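Local atomic coordinates of metallopeptidase containing co-catalytic metalloactive site (Shewanella denitrificans OS217, PDB entry 3B2Y), a protein that is probably a zinc-dependent metallocarboxypeptidase of the peptidase M14 family, crystallised here with a nickel ion bound in its metal site. Residues A[5-10]-A[118-123]; A[37-42]-A[93-98]; A[65-70]-A[99-104]; A[74-79]-A[126-131]. One frame throughout, in Å; residues are numbered along the deposited sequence.

Interaction 1: residues A[5-10]-A[118-123]; sequences RSPFES and HRFNRF
The ring of Phe120 turns its edge to one face of Phe8 in a T-shaped (edge-to-face) pair, centroids 5.1 Å apart and planes at 82°. Phe120 CD2 comes closest, 3.7 Å from Phe8 CE1, while Phe120 CE2 stands over the rim of the same face. Pro7 lies alongside Phe120, its CB 3.6 Å from Phe120 CZ, and Pro7 O sits above one face of that ring, toward the rim. With CG anti to its carbonyl carbon (chi1 -61°), Phe120 brings its CD2-CE2 edge to Phe8 and CE2 and CZ to Pro7 CB. Were Phe120 an alanine, the Phe8 face would probably lose its edge partner and a gap would open beside Pro7. Ser6 OG accepts from Phe8 N, an ST turn within the type I beta turn of Ser6 to Glu9. His118 CB meets Glu9 O at 3.4 Å. Water joins polar backbone groups: one molecule donates to Pro7 O and Glu9 O and accepts from Arg119 N, and a second donates to Pro7 O and accepts from Phe120 N. The N-terminal loop is thus held by aromatic packing and water bridges to the loop whose Arg119 reaches Glu78 and the nickel ligand Glu79.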
loop_
_atom_site.group_PDB
_atom_site.type_symbol
_atom_site.label_atom_id
_atom_site.label_comp_id
_atom_site.label_asym_id
_atom_site.label_seq_id
_atom_site.Cartn_x
_atom_site.Cartn_y
_atom_site.Cartn_z
ATOM N N ARG A 5 -18.421 16.115 0.911
ATOM C CA ARG A 5 -18.118 14.747 0.489
ATOM C C ARG A 5 -17.925 13.828 1.720
ATOM O O ARG A 5 -17.049 14.083 2.566
ATOM C CB ARG A 5 -16.906 14.717 -0.446
ATOM C CG ARG A 5 -17.013 15.678 -1.692
ATOM C CD ARG A 5 -18.291 15.438 -2.540
ATOM N NE ARG A 5 -18.555 13.996 -2.676
ATOM C CZ ARG A 5 -18.287 13.253 -3.753
ATOM N NH1 ARG A 5 -17.787 13.799 -4.872
ATOM N NH2 ARG A 5 -18.561 11.946 -3.721
ATOM N N SER A 6 -18.782 12.795 1.822
ATOM C CA SER A 6 -18.809 11.902 2.967
ATOM C C SER A 6 -17.706 10.867 2.884
ATOM O O SER A 6 -17.524 10.261 1.839
ATOM C CB SER A 6 -20.150 11.162 3.109
ATOM O OG SER A 6 -20.189 10.360 4.302
ATOM N N PRO A 7 -16.982 10.653 4.000
ATOM C CA PRO A 7 -16.077 9.513 4.110
ATOM C C PRO A 7 -16.790 8.169 4.247
ATOM O O PRO A 7 -16.141 7.154 4.210
ATOM C CB PRO A 7 -15.286 9.798 5.389
ATOM C CG PRO A 7 -16.148 10.742 6.172
ATOM C CD PRO A 7 -16.963 11.501 5.208
ATOM N N PHE A 8 -18.109 8.167 4.442
ATOM C CA PHE A 8 -18.862 6.926 4.625
ATOM C C PHE A 8 -19.366 6.421 3.248
ATOM O O PHE A 8 -19.922 5.348 3.150
ATOM C CB PHE A 8 -20.044 7.145 5.590
ATOM C CG PHE A 8 -19.608 7.345 7.024
ATOM C CD1 PHE A 8 -19.348 6.257 7.840
ATOM C CD2 PHE A 8 -19.400 8.631 7.534
ATOM C CE1 PHE A 8 -18.920 6.428 9.160
ATOM C CE2 PHE A 8 -18.965 8.819 8.854
ATOM C CZ PHE A 8 -18.731 7.715 9.660
ATOM N N GLU A 9 -19.087 7.147 2.184
ATOM C CA GLU A 9 -19.556 6.743 0.852
ATOM C C GLU A 9 -18.869 5.482 0.333
ATOM O O GLU A 9 -17.640 5.338 0.470
ATOM C CB GLU A 9 -19.320 7.866 -0.157
ATOM C CG GLU A 9 -19.798 7.476 -1.541
ATOM C CD GLU A 9 -20.298 8.613 -2.332
ATOM O OE1 GLU A 9 -20.693 9.621 -1.708
ATOM O OE2 GLU A 9 -20.339 8.475 -3.581
ATOM N N SER A 10 -19.665 4.596 -0.288
ATOM C CA SER A 10 -19.140 3.378 -0.945
ATOM C C SER A 10 -18.888 3.563 -2.431
ATOM O O SER A 10 -19.659 4.238 -3.121
ATOM C CB SER A 10 -20.113 2.231 -0.763
ATOM O OG SER A 10 -20.206 1.835 0.581
ATOM N N HIS A 118 -15.861 1.154 1.258
ATOM C CA HIS A 118 -15.729 2.480 1.884
ATOM C C HIS A 118 -14.460 2.592 2.723
ATOM O O HIS A 118 -13.907 1.622 3.177
ATOM C CB HIS A 118 -16.988 2.870 2.700
ATOM C CG HIS A 118 -17.381 1.912 3.788
ATOM N ND1 HIS A 118 -16.510 1.458 4.751
ATOM C CD2 HIS A 118 -18.590 1.411 4.126
ATOM C CE1 HIS A 118 -17.146 0.658 5.587
ATOM N NE2 HIS A 118 -18.413 0.619 5.242
ATOM N N ARG A 119 -14.083 3.824 2.970
ATOM C CA ARG A 119 -12.815 4.166 3.569
ATOM C C ARG A 119 -12.646 3.567 4.941
ATOM O O ARG A 119 -11.599 2.998 5.245
ATOM C CB ARG A 119 -12.801 5.659 3.701
ATOM C CG ARG A 119 -11.532 6.313 4.251
ATOM C CD ARG A 119 -11.649 7.815 3.988
ATOM N NE ARG A 119 -10.387 8.450 4.307
ATOM C CZ ARG A 119 -9.327 8.420 3.504
ATOM N NH1 ARG A 119 -9.368 7.809 2.327
ATOM N NH2 ARG A 119 -8.203 8.988 3.905
ATOM N N PHE A 120 -13.685 3.694 5.774
ATOM C CA PHE A 120 -13.536 3.215 7.174
ATOM C C PHE A 120 -13.739 1.730 7.298
ATOM O O PHE A 120 -14.243 1.059 6.404
ATOM C CB PHE A 120 -14.490 3.918 8.065
ATOM C CG PHE A 120 -14.293 5.387 8.113
ATOM C CD1 PHE A 120 -13.027 5.951 7.936
ATOM C CD2 PHE A 120 -15.363 6.206 8.361
ATOM C CE1 PHE A 120 -12.853 7.310 8.021
ATOM C CE2 PHE A 120 -15.191 7.592 8.427
ATOM C CZ PHE A 120 -13.928 8.118 8.281
ATOM N N ASN A 121 -13.391 1.202 8.466
ATOM C CA ASN A 121 -13.789 -0.121 8.771
ATOM C C ASN A 121 -15.255 -0.025 9.134
ATOM O O ASN A 121 -15.881 1.033 9.208
ATOM C CB ASN A 121 -12.935 -0.745 9.903
ATOM C CG ASN A 121 -13.000 0.039 11.210
ATOM O OD1 ASN A 121 -13.919 0.837 11.454
ATOM N ND2 ASN A 121 -12.042 -0.249 12.101
ATOM N N ARG A 122 -15.808 -1.145 9.430
ATOM C CA ARG A 122 -17.255 -1.145 9.666
ATOM C C ARG A 122 -17.680 -0.530 11.003
ATOM O O ARG A 122 -18.872 -0.403 11.290
ATOM C CB ARG A 122 -17.747 -2.540 9.500
ATOM C CG ARG A 122 -17.699 -3.387 10.668
ATOM C CD ARG A 122 -18.947 -4.236 10.607
ATOM N NE ARG A 122 -18.747 -5.339 11.496
ATOM C CZ ARG A 122 -19.217 -5.379 12.734
ATOM N NH1 ARG A 122 -19.997 -4.398 13.225
ATOM N NH2 ARG A 122 -18.937 -6.450 13.473
ATOM N N PHE A 123 -16.682 -0.240 11.841
ATOM C CA PHE A 123 -16.860 0.467 13.090
ATOM C C PHE A 123 -16.670 1.994 12.973
ATOM O O PHE A 123 -16.778 2.726 13.979
ATOM C CB PHE A 123 -15.959 -0.131 14.190
ATOM C CG PHE A 123 -15.827 -1.655 14.154
ATOM C CD1 PHE A 123 -16.830 -2.503 14.618
ATOM C CD2 PHE A 123 -14.675 -2.228 13.680
ATOM C CE1 PHE A 123 -16.662 -3.890 14.574
ATOM C CE2 PHE A 123 -14.499 -3.615 13.635
ATOM C CZ PHE A 123 -15.483 -4.442 14.076
HETATM O O HOH W 1 -15.434 6.256 1.641
HETATM O O HOH W 2 -16.301 4.642 5.183
#

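Interaction 2: residues A[37-42]-A[93-98]; sequences NRLGLK and LQPALF
Leu39 meets the loop that follows helix 81-92 with two parts of its side chain. Its CD2 lies 4.0 Å from Pro95 CD and also packs on Leu93 CB and the backbone around Leu93 O, while Leu39 CB rests 4.0 Å from Phe98 CE2. Leu41 comes over one face of the Phe98 ring, offset toward the rim, with its CD2 4.0 Å from Phe98 CZ; the two side chains cross at about a right angle. Helix 25-39 ends here in a Schellman motif, with Gly40 taking the positive phi (73°) that turns the chain toward strand 42-49 and sets Leu41 beside Phe98. Leu41 and Phe98 also touch strand 102-106, through Leu105 and Leu103. At the polar rim the guanidinium of Arg38 grips Leu93 O end-on: Arg38 NH1 and Arg38 NH2 each donate to it at 3.1 Å, and the oxygen lies in the guanidinium plane. The arginine reaches back over Leu39 CG, which packs against one guanidinium face, because its chain bends at chi3 (63°). Its NE pairs with Glu35 in a salt bridge one turn earlier in the helix. Outermost, a water accepts from Arg38 NH1 at 3.0 Å and donates to Gln94 OE1.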
loop_
_atom_site.group_PDB
_atom_site.type_symbol
_atom_site.label_atom_id
_atom_site.label_comp_id
_atom_site.label_asym_id
_atom_site.label_seq_id
_atom_site.Cartn_x
_atom_site.Cartn_y
_atom_site.Cartn_z
ATOM N N ASN A 37 1.091 -19.341 -2.346
ATOM C CA ASN A 37 1.451 -20.750 -2.401
ATOM C C ASN A 37 2.565 -20.935 -3.449
ATOM O O ASN A 37 3.549 -21.623 -3.195
ATOM C CB ASN A 37 0.234 -21.604 -2.781
ATOM C CG ASN A 37 0.608 -23.026 -3.229
ATOM O OD1 ASN A 37 1.059 -23.243 -4.364
ATOM N ND2 ASN A 37 0.408 -24.002 -2.343
ATOM N N ARG A 38 2.378 -20.304 -4.610
ATOM C CA ARG A 38 3.255 -20.506 -5.751
ATOM C C ARG A 38 4.627 -19.884 -5.492
ATOM O O ARG A 38 5.643 -20.413 -5.898
ATOM C CB ARG A 38 2.609 -19.907 -7.009
ATOM C CG ARG A 38 3.447 -20.054 -8.295
ATOM C CD ARG A 38 2.793 -19.303 -9.464
ATOM N NE ARG A 38 2.697 -17.853 -9.252
ATOM C CZ ARG A 38 3.682 -16.984 -9.482
ATOM N NH1 ARG A 38 4.884 -17.392 -9.857
ATOM N NH2 ARG A 38 3.494 -15.695 -9.262
ATOM N N LEU A 39 4.629 -18.739 -4.819
ATOM C CA LEU A 39 5.823 -17.996 -4.546
ATOM C C LEU A 39 6.572 -18.473 -3.304
ATOM O O LEU A 39 7.697 -18.019 -3.074
ATOM C CB LEU A 39 5.501 -16.531 -4.449
ATOM C CG LEU A 39 5.139 -15.855 -5.761
ATOM C CD1 LEU A 39 4.518 -14.478 -5.467
ATOM C CD2 LEU A 39 6.376 -15.744 -6.697
ATOM N N GLY A 40 5.968 -19.395 -2.542
ATOM C CA GLY A 40 6.581 -19.963 -1.342
ATOM C C GLY A 40 6.611 -18.987 -0.181
ATOM O O GLY A 40 7.548 -18.960 0.625
ATOM N N LEU A 41 5.601 -18.151 -0.109
ATOM C CA LEU A 41 5.583 -17.114 0.920
ATOM C C LEU A 41 4.927 -17.684 2.200
ATOM O O LEU A 41 4.050 -18.525 2.129
ATOM C CB LEU A 41 4.868 -15.877 0.400
ATOM C CG LEU A 41 5.550 -14.925 -0.576
ATOM C CD1 LEU A 41 4.535 -13.939 -1.149
ATOM C CD2 LEU A 41 6.665 -14.183 0.107
ATOM N N LYS A 42 5.357 -17.209 3.368
ATOM C CA LYS A 42 4.847 -17.729 4.625
ATOM C C LYS A 42 3.862 -16.710 5.172
ATOM O O LYS A 42 4.191 -15.524 5.248
ATOM C CB LYS A 42 5.966 -17.957 5.630
ATOM N N LEU A 93 5.655 -12.011 -10.570
ATOM C CA LEU A 93 6.902 -12.341 -9.868
ATOM C C LEU A 93 7.230 -13.830 -9.963
ATOM O O LEU A 93 6.338 -14.634 -10.013
ATOM C CB LEU A 93 6.702 -12.053 -8.378
ATOM C CG LEU A 93 6.531 -10.601 -7.959
ATOM C CD1 LEU A 93 6.559 -10.466 -6.439
ATOM C CD2 LEU A 93 7.594 -9.741 -8.617
ATOM N N GLN A 94 8.511 -14.158 -9.852
ATOM C CA GLN A 94 8.972 -15.514 -9.625
ATOM C C GLN A 94 9.687 -15.600 -8.278
ATOM O O GLN A 94 10.183 -14.593 -7.748
ATOM C CB GLN A 94 9.916 -15.938 -10.777
ATOM C CG GLN A 94 9.211 -16.201 -12.155
ATOM C CD GLN A 94 8.118 -17.285 -12.071
ATOM O OE1 GLN A 94 8.300 -18.320 -11.438
ATOM N NE2 GLN A 94 6.986 -17.040 -12.725
ATOM N N PRO A 95 9.797 -16.800 -7.719
ATOM C CA PRO A 95 10.540 -16.917 -6.475
ATOM C C PRO A 95 11.968 -16.368 -6.455
ATOM O O PRO A 95 12.435 -15.998 -5.379
ATOM C CB PRO A 95 10.550 -18.418 -6.228
ATOM C CG PRO A 95 9.336 -18.914 -6.895
ATOM C CD PRO A 95 9.253 -18.102 -8.141
ATOM N N ALA A 96 12.667 -16.318 -7.594
ATOM C CA ALA A 96 14.013 -15.721 -7.651
ATOM C C ALA A 96 14.125 -14.297 -7.073
ATOM O O ALA A 96 15.221 -13.908 -6.656
ATOM C CB ALA A 96 14.562 -15.712 -9.087
ATOM N N LEU A 97 13.043 -13.528 -7.130
ATOM C CA LEU A 97 13.039 -12.163 -6.558
ATOM C C LEU A 97 13.510 -12.270 -5.102
ATOM O O LEU A 97 14.387 -11.548 -4.664
ATOM C CB LEU A 97 11.678 -11.519 -6.661
ATOM C CG LEU A 97 11.580 -10.233 -5.815
ATOM C CD1 LEU A 97 12.665 -9.196 -6.248
ATOM C CD2 LEU A 97 10.183 -9.673 -5.800
ATOM N N PHE A 98 13.020 -13.275 -4.393
ATOM C CA PHE A 98 13.317 -13.365 -2.963
ATOM C C PHE A 98 14.747 -13.707 -2.623
ATOM O O PHE A 98 15.157 -13.558 -1.472
ATOM C CB PHE A 98 12.299 -14.272 -2.288
ATOM C CG PHE A 98 10.901 -13.915 -2.643
ATOM C CD1 PHE A 98 10.429 -12.647 -2.408
ATOM C CD2 PHE A 98 10.076 -14.797 -3.283
ATOM C CE1 PHE A 98 9.138 -12.283 -2.772
ATOM C CE2 PHE A 98 8.795 -14.427 -3.635
ATOM C CZ PHE A 98 8.341 -13.161 -3.397
HETATM O O HOH W 3 6.052 -20.104 -10.139
#

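Interaction 3: residues A[65-70]-A[99-104]; sequences DLPSLL and ERVNLS
Leu66 lays its branched end over the backbone of the 99-104 segment just where the two segments enter a parallel beta ladder, the edge pair of the mixed central sheet. Strands 68-73 and 102-106 are the two strands of a beta-alpha-beta unit whose crossover is helix 81-92. At the entry, Leu66 CD2 nestles against Glu99 O at 3.4 Å and Arg100 O, and Leu66 CD1 lies beside Val101 N. Pro67 CD settles on Arg100 O, also at 3.4 Å. The next bump is Val101 CG2, anti to the valine's own N: Val101 CG2 lies 3.4 Å from Pro67 O. Val101 CG2 is also 3.7 Å from Leu69 CD1. Beyond it Leu103 CD1 packs against Leu69 CB at 4.0 Å, on the same face of the sheet, and both leucines pack against helix 253-271, Leu69 on Phe267 and Leu103 on Ile268. On the other face Ser68, Leu70, Asn102 and Ser104 line up; Leu70 CD1 lies against Ser104 CB at 3.7 Å, and both residues meet Leu56 of strand 52-58. Asn102 ND2 donates to Arg63 O, which ties the start of strand 102-106 to the loop before strand 68-73. The strands themselves are laced by Asn102 N to Pro67 O, Leu69 N to Asn102 O and Ser104 N to Leu69 O, the last bond 2.7 Å long with an N-H...O angle of 167°.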
loop_
_atom_site.group_PDB
_atom_site.type_symbol
_atom_site.label_atom_id
_atom_site.label_comp_id
_atom_site.label_asym_id
_atom_site.label_seq_id
_atom_site.Cartn_x
_atom_site.Cartn_y
_atom_site.Cartn_z
ATOM N N ASP A 65 21.922 -10.157 4.978
ATOM C CA ASP A 65 22.623 -9.509 3.877
ATOM C C ASP A 65 21.729 -8.908 2.789
ATOM O O ASP A 65 22.264 -8.260 1.880
ATOM C CB ASP A 65 23.593 -10.509 3.229
ATOM C CG ASP A 65 22.908 -11.830 2.849
ATOM O OD1 ASP A 65 22.090 -12.327 3.651
ATOM O OD2 ASP A 65 23.195 -12.376 1.759
ATOM N N LEU A 66 20.395 -9.095 2.880
ATOM C CA LEU A 66 19.455 -8.655 1.827
ATOM C C LEU A 66 18.628 -7.488 2.383
ATOM O O LEU A 66 18.374 -7.465 3.583
ATOM C CB LEU A 66 18.522 -9.786 1.391
ATOM C CG LEU A 66 19.117 -11.080 0.804
ATOM C CD1 LEU A 66 17.973 -12.056 0.478
ATOM C CD2 LEU A 66 20.029 -10.768 -0.434
ATOM N N PRO A 67 18.254 -6.492 1.534
ATOM C CA PRO A 67 17.421 -5.456 2.088
ATOM C C PRO A 67 16.030 -5.978 2.456
ATOM O O PRO A 67 15.536 -6.959 1.885
ATOM C CB PRO A 67 17.361 -4.411 0.967
ATOM C CG PRO A 67 17.620 -5.198 -0.300
ATOM C CD PRO A 67 18.560 -6.261 0.109
ATOM N N SER A 68 15.408 -5.305 3.407
ATOM C CA SER A 68 14.084 -5.682 3.877
ATOM C C SER A 68 13.133 -4.570 3.482
ATOM O O SER A 68 13.294 -3.434 3.886
ATOM C CB SER A 68 14.051 -5.872 5.393
ATOM O OG SER A 68 14.873 -6.966 5.821
ATOM N N LEU A 69 12.133 -4.945 2.694
ATOM C CA LEU A 69 11.183 -4.008 2.133
ATOM C C LEU A 69 9.796 -4.549 2.471
ATOM O O LEU A 69 9.593 -5.786 2.528
ATOM C CB LEU A 69 11.280 -3.886 0.625
ATOM C CG LEU A 69 12.605 -3.536 -0.016
ATOM C CD1 LEU A 69 12.400 -3.535 -1.547
ATOM C CD2 LEU A 69 13.164 -2.221 0.480
ATOM N N LEU A 70 8.910 -3.626 2.734
ATOM C CA LEU A 70 7.520 -3.855 3.007
ATOM C C LEU A 70 6.673 -3.123 1.979
ATOM O O LEU A 70 6.863 -1.948 1.744
ATOM C CB LEU A 70 7.199 -3.393 4.425
ATOM C CG LEU A 70 5.729 -3.504 4.876
ATOM C CD1 LEU A 70 5.288 -4.980 4.868
ATOM C CD2 LEU A 70 5.568 -2.859 6.282
ATOM N N GLU A 99 15.556 -14.092 -3.623
ATOM C CA GLU A 99 16.998 -14.269 -3.401
ATOM C C GLU A 99 17.752 -12.969 -3.252
ATOM O O GLU A 99 18.887 -12.983 -2.797
ATOM C CB GLU A 99 17.643 -15.054 -4.549
ATOM C CG GLU A 99 17.022 -16.437 -4.692
ATOM C CD GLU A 99 17.650 -17.266 -5.812
ATOM O OE1 GLU A 99 18.785 -16.959 -6.236
ATOM O OE2 GLU A 99 16.976 -18.215 -6.261
ATOM N N ARG A 100 17.160 -11.845 -3.660
ATOM C CA ARG A 100 17.863 -10.582 -3.524
ATOM C C ARG A 100 17.221 -9.599 -2.580
ATOM O O ARG A 100 17.820 -8.575 -2.288
ATOM C CB ARG A 100 18.162 -9.961 -4.884
ATOM C CG ARG A 100 17.097 -9.199 -5.544
ATOM C CD ARG A 100 17.723 -8.459 -6.746
ATOM N NE ARG A 100 16.717 -7.590 -7.332
ATOM C CZ ARG A 100 15.719 -8.014 -8.102
ATOM N NH1 ARG A 100 15.644 -9.286 -8.484
ATOM N NH2 ARG A 100 14.830 -7.152 -8.556
ATOM N N VAL A 101 16.048 -9.947 -2.039
ATOM C CA VAL A 101 15.322 -9.047 -1.146
ATOM C C VAL A 101 14.449 -9.814 -0.169
ATOM O O VAL A 101 13.829 -10.837 -0.524
ATOM C CB VAL A 101 14.522 -7.994 -1.967
ATOM C CG1 VAL A 101 13.460 -8.681 -2.806
ATOM C CG2 VAL A 101 13.885 -6.880 -1.055
ATOM N N ASN A 102 14.398 -9.343 1.071
ATOM C CA ASN A 102 13.397 -9.862 2.022
ATOM C C ASN A 102 12.156 -9.035 1.800
ATOM O O ASN A 102 12.057 -7.936 2.300
ATOM C CB ASN A 102 13.904 -9.735 3.446
ATOM C CG ASN A 102 15.174 -10.491 3.678
ATOM O OD1 ASN A 102 15.270 -11.678 3.329
ATOM N ND2 ASN A 102 16.151 -9.835 4.328
ATOM N N LEU A 103 11.258 -9.495 0.953
ATOM C CA LEU A 103 10.059 -8.686 0.634
ATOM C C LEU A 103 8.931 -9.154 1.537
ATOM O O LEU A 103 8.677 -10.359 1.657
ATOM C CB LEU A 103 9.668 -8.774 -0.841
ATOM C CG LEU A 103 8.468 -7.924 -1.348
ATOM C CD1 LEU A 103 8.668 -6.435 -1.004
ATOM C CD2 LEU A 103 8.308 -8.032 -2.836
ATOM N N SER A 104 8.356 -8.198 2.250
ATOM C CA SER A 104 7.166 -8.447 3.076
ATOM C C SER A 104 5.967 -7.763 2.462
ATOM O O SER A 104 6.104 -6.715 1.870
ATOM C CB SER A 104 7.479 -7.986 4.474
ATOM O OG SER A 104 8.545 -8.792 5.050
HETATM O O HOH W 4 17.280 -7.281 5.972
#

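Interaction 4: residues A[74-79]-A[126-131]; sequences GFHGEE and NPNRGF. With NI (nickel (II) ion), chain C.
His76 reaches from the metal site to the 126-131 loop. From CB, 3.8 Å from the nickel, its side chain runs through CG, anti to the carbonyl carbon (chi1 -64°), to a ring that turns ND1 onto the ion at 2.2 Å. CE1 passes 3.8 Å from Asn128 CB, CD2 lies near Asn126 OD1, and NE2 donates to Asn126 OD1 at 2.7 Å. That oxygen lies in the imidazole plane, whereas the amide is turned 64° from the ring. Asn128 N reaches the same oxygen from the opposite face of the amide in an Asx turn, so two donors fix OD1. Pro127 CG packs on Phe75 O, and Asn128 OD1, which accepts from Phe230 N, stands over a face of the Phe75 ring. Glu79 binds the nickel through both carboxylate oxygens; His170 and a water also bind it, and a second modelled water is doubtfully close. A leucine in place of Asn126 would probably leave His76 NE2 without its acceptor and the imidazole freer to turn. Asn126 is thus a second-shell residue: its hydrogen bond orients a metal ligand and is likely to make ND1 a somewhat stronger donor, in a site consistent with zinc binding in M14 peptidases.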
loop_
_atom_site.group_PDB
_atom_site.type_symbol
_atom_site.label_atom_id
_atom_site.label_comp_id
_atom_site.label_asym_id
_atom_site.label_seq_id
_atom_site.Cartn_x
_atom_site.Cartn_y
_atom_site.Cartn_z
ATOM N N GLY A 74 -4.584 -1.473 1.121
ATOM C CA GLY A 74 -5.926 -1.777 1.652
ATOM C C GLY A 74 -6.187 -1.246 3.048
ATOM O O GLY A 74 -6.913 -1.845 3.787
ATOM N N PHE A 75 -5.628 -0.079 3.389
ATOM C CA PHE A 75 -6.016 0.590 4.640
ATOM C C PHE A 75 -7.417 1.238 4.470
ATOM O O PHE A 75 -8.143 1.374 5.450
ATOM C CB PHE A 75 -5.001 1.699 4.989
ATOM C CG PHE A 75 -3.753 1.179 5.637
ATOM C CD1 PHE A 75 -2.706 0.672 4.882
ATOM C CD2 PHE A 75 -3.655 1.155 7.019
ATOM C CE1 PHE A 75 -1.577 0.128 5.524
ATOM C CE2 PHE A 75 -2.514 0.657 7.665
ATOM C CZ PHE A 75 -1.502 0.119 6.939
ATOM N N HIS A 76 -7.723 1.730 3.244
ATOM C CA HIS A 76 -8.955 2.449 2.968
ATOM C C HIS A 76 -9.754 1.650 1.961
ATOM O O HIS A 76 -9.274 1.321 0.874
ATOM C CB HIS A 76 -8.665 3.862 2.495
ATOM C CG HIS A 76 -7.995 4.703 3.527
ATOM N ND1 HIS A 76 -6.942 5.525 3.244
ATOM C CD2 HIS A 76 -8.199 4.814 4.867
ATOM C CE1 HIS A 76 -6.552 6.153 4.340
ATOM N NE2 HIS A 76 -7.296 5.738 5.341
ATOM N N GLY A 77 -10.965 1.284 2.336
ATOM C CA GLY A 77 -11.709 0.340 1.532
ATOM C C GLY A 77 -12.204 0.802 0.195
ATOM O O GLY A 77 -12.456 -0.005 -0.683
ATOM N N GLU A 78 -12.325 2.105 0.019
ATOM C CA GLU A 78 -12.685 2.662 -1.295
ATOM C C GLU A 78 -11.459 2.652 -2.251
ATOM O O GLU A 78 -11.611 2.904 -3.438
ATOM C CB GLU A 78 -13.305 4.063 -1.163
ATOM C CG GLU A 78 -12.429 5.309 -1.117
ATOM C CD GLU A 78 -11.716 5.492 0.185
ATOM O OE1 GLU A 78 -11.538 4.471 0.867
ATOM O OE2 GLU A 78 -11.292 6.634 0.523
ATOM N N GLU A 79 -10.264 2.403 -1.707
ATOM C CA GLU A 79 -9.003 2.453 -2.473
ATOM C C GLU A 79 -8.596 1.072 -2.990
ATOM O O GLU A 79 -7.493 0.610 -2.764
ATOM C CB GLU A 79 -7.919 3.073 -1.578
ATOM C CG GLU A 79 -8.314 4.506 -1.217
ATOM C CD GLU A 79 -7.353 5.236 -0.259
ATOM O OE1 GLU A 79 -6.257 4.707 -0.014
ATOM O OE2 GLU A 79 -7.786 6.309 0.294
ATOM N N ASN A 126 -10.881 5.204 10.828
ATOM C CA ASN A 126 -9.838 5.280 9.792
ATOM C C ASN A 126 -8.584 4.443 10.222
ATOM O O ASN A 126 -7.832 4.869 11.135
ATOM C CB ASN A 126 -9.426 6.717 9.609
ATOM C CG ASN A 126 -8.460 6.927 8.444
ATOM O OD1 ASN A 126 -7.802 6.009 7.957
ATOM N ND2 ASN A 126 -8.407 8.177 7.970
ATOM N N PRO A 127 -8.345 3.276 9.591
ATOM C CA PRO A 127 -7.199 2.446 9.944
ATOM C C PRO A 127 -5.791 3.076 9.695
ATOM O O PRO A 127 -4.804 2.546 10.179
ATOM C CB PRO A 127 -7.387 1.208 9.056
ATOM C CG PRO A 127 -8.858 1.172 8.789
ATOM C CD PRO A 127 -9.112 2.625 8.519
ATOM N N ASN A 128 -5.696 4.158 8.931
ATOM C CA ASN A 128 -4.401 4.765 8.687
ATOM C C ASN A 128 -4.144 5.981 9.551
ATOM O O ASN A 128 -3.463 6.925 9.156
ATOM C CB ASN A 128 -4.267 5.105 7.211
ATOM C CG ASN A 128 -2.820 5.251 6.784
ATOM O OD1 ASN A 128 -1.921 4.621 7.363
ATOM N ND2 ASN A 128 -2.578 6.212 5.893
ATOM N N ARG A 129 -4.750 6.003 10.713
ATOM C CA ARG A 129 -4.489 7.119 11.611
ATOM C C ARG A 129 -4.077 6.664 12.985
ATOM O O ARG A 129 -4.338 5.578 13.371
ATOM C CB ARG A 129 -5.714 8.033 11.742
ATOM C CG ARG A 129 -6.171 8.627 10.447
ATOM C CD ARG A 129 -6.645 10.057 10.600
ATOM N NE ARG A 129 -6.608 10.767 9.320
ATOM C CZ ARG A 129 -7.349 11.834 9.024
ATOM N NH1 ARG A 129 -8.204 12.327 9.926
ATOM N NH2 ARG A 129 -7.235 12.415 7.821
ATOM N N GLY A 130 -3.446 7.543 13.736
ATOM C CA GLY A 130 -3.168 7.258 15.128
ATOM C C GLY A 130 -1.873 6.562 15.463
ATOM O O GLY A 130 -1.698 6.150 16.643
ATOM N N PHE A 131 -0.964 6.387 14.486
ATOM C CA PHE A 131 0.232 5.578 14.775
ATOM C C PHE A 131 1.296 6.490 15.302
ATOM O O PHE A 131 1.697 7.472 14.636
ATOM C CB PHE A 131 0.784 4.849 13.555
ATOM C CG PHE A 131 -0.163 3.826 12.936
ATOM C CD1 PHE A 131 -1.098 4.198 11.977
ATOM C CD2 PHE A 131 -0.116 2.467 13.312
ATOM C CE1 PHE A 131 -1.953 3.224 11.395
ATOM C CE2 PHE A 131 -0.965 1.517 12.726
ATOM C CZ PHE A 131 -1.896 1.895 11.801
HETATM NI NI NI C . -5.887 6.190 1.411
HETATM O O HOH W 5 -5.587 7.976 -0.010
HETATM O O HOH W 6 -5.626 7.823 2.156
#

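Along the chain the segments run 5-10, 37-42, 65-70, 74-79, 93-98, 99-104, 118-123 and 126-131, so interactions 2 and 3 are nested within the loop closed by interaction 1, while interaction 4 crosses the other three. Interactions 1 and 4 lie together on one side of the chain's centre, centres about 10 Å apart, and meet where Arg119 pairs with Glu78 and Glu79. Interactions 2 and 3 adjoin on the opposite side, centres about 12 Å apart, with Phe98 packing on Leu66 and Leu103. Strand 68-73 leads from interaction 3 to interaction 4, centres about 25 Å apart, linking the sheet's edge pair to the metal-binding loop that follows strand 68-73.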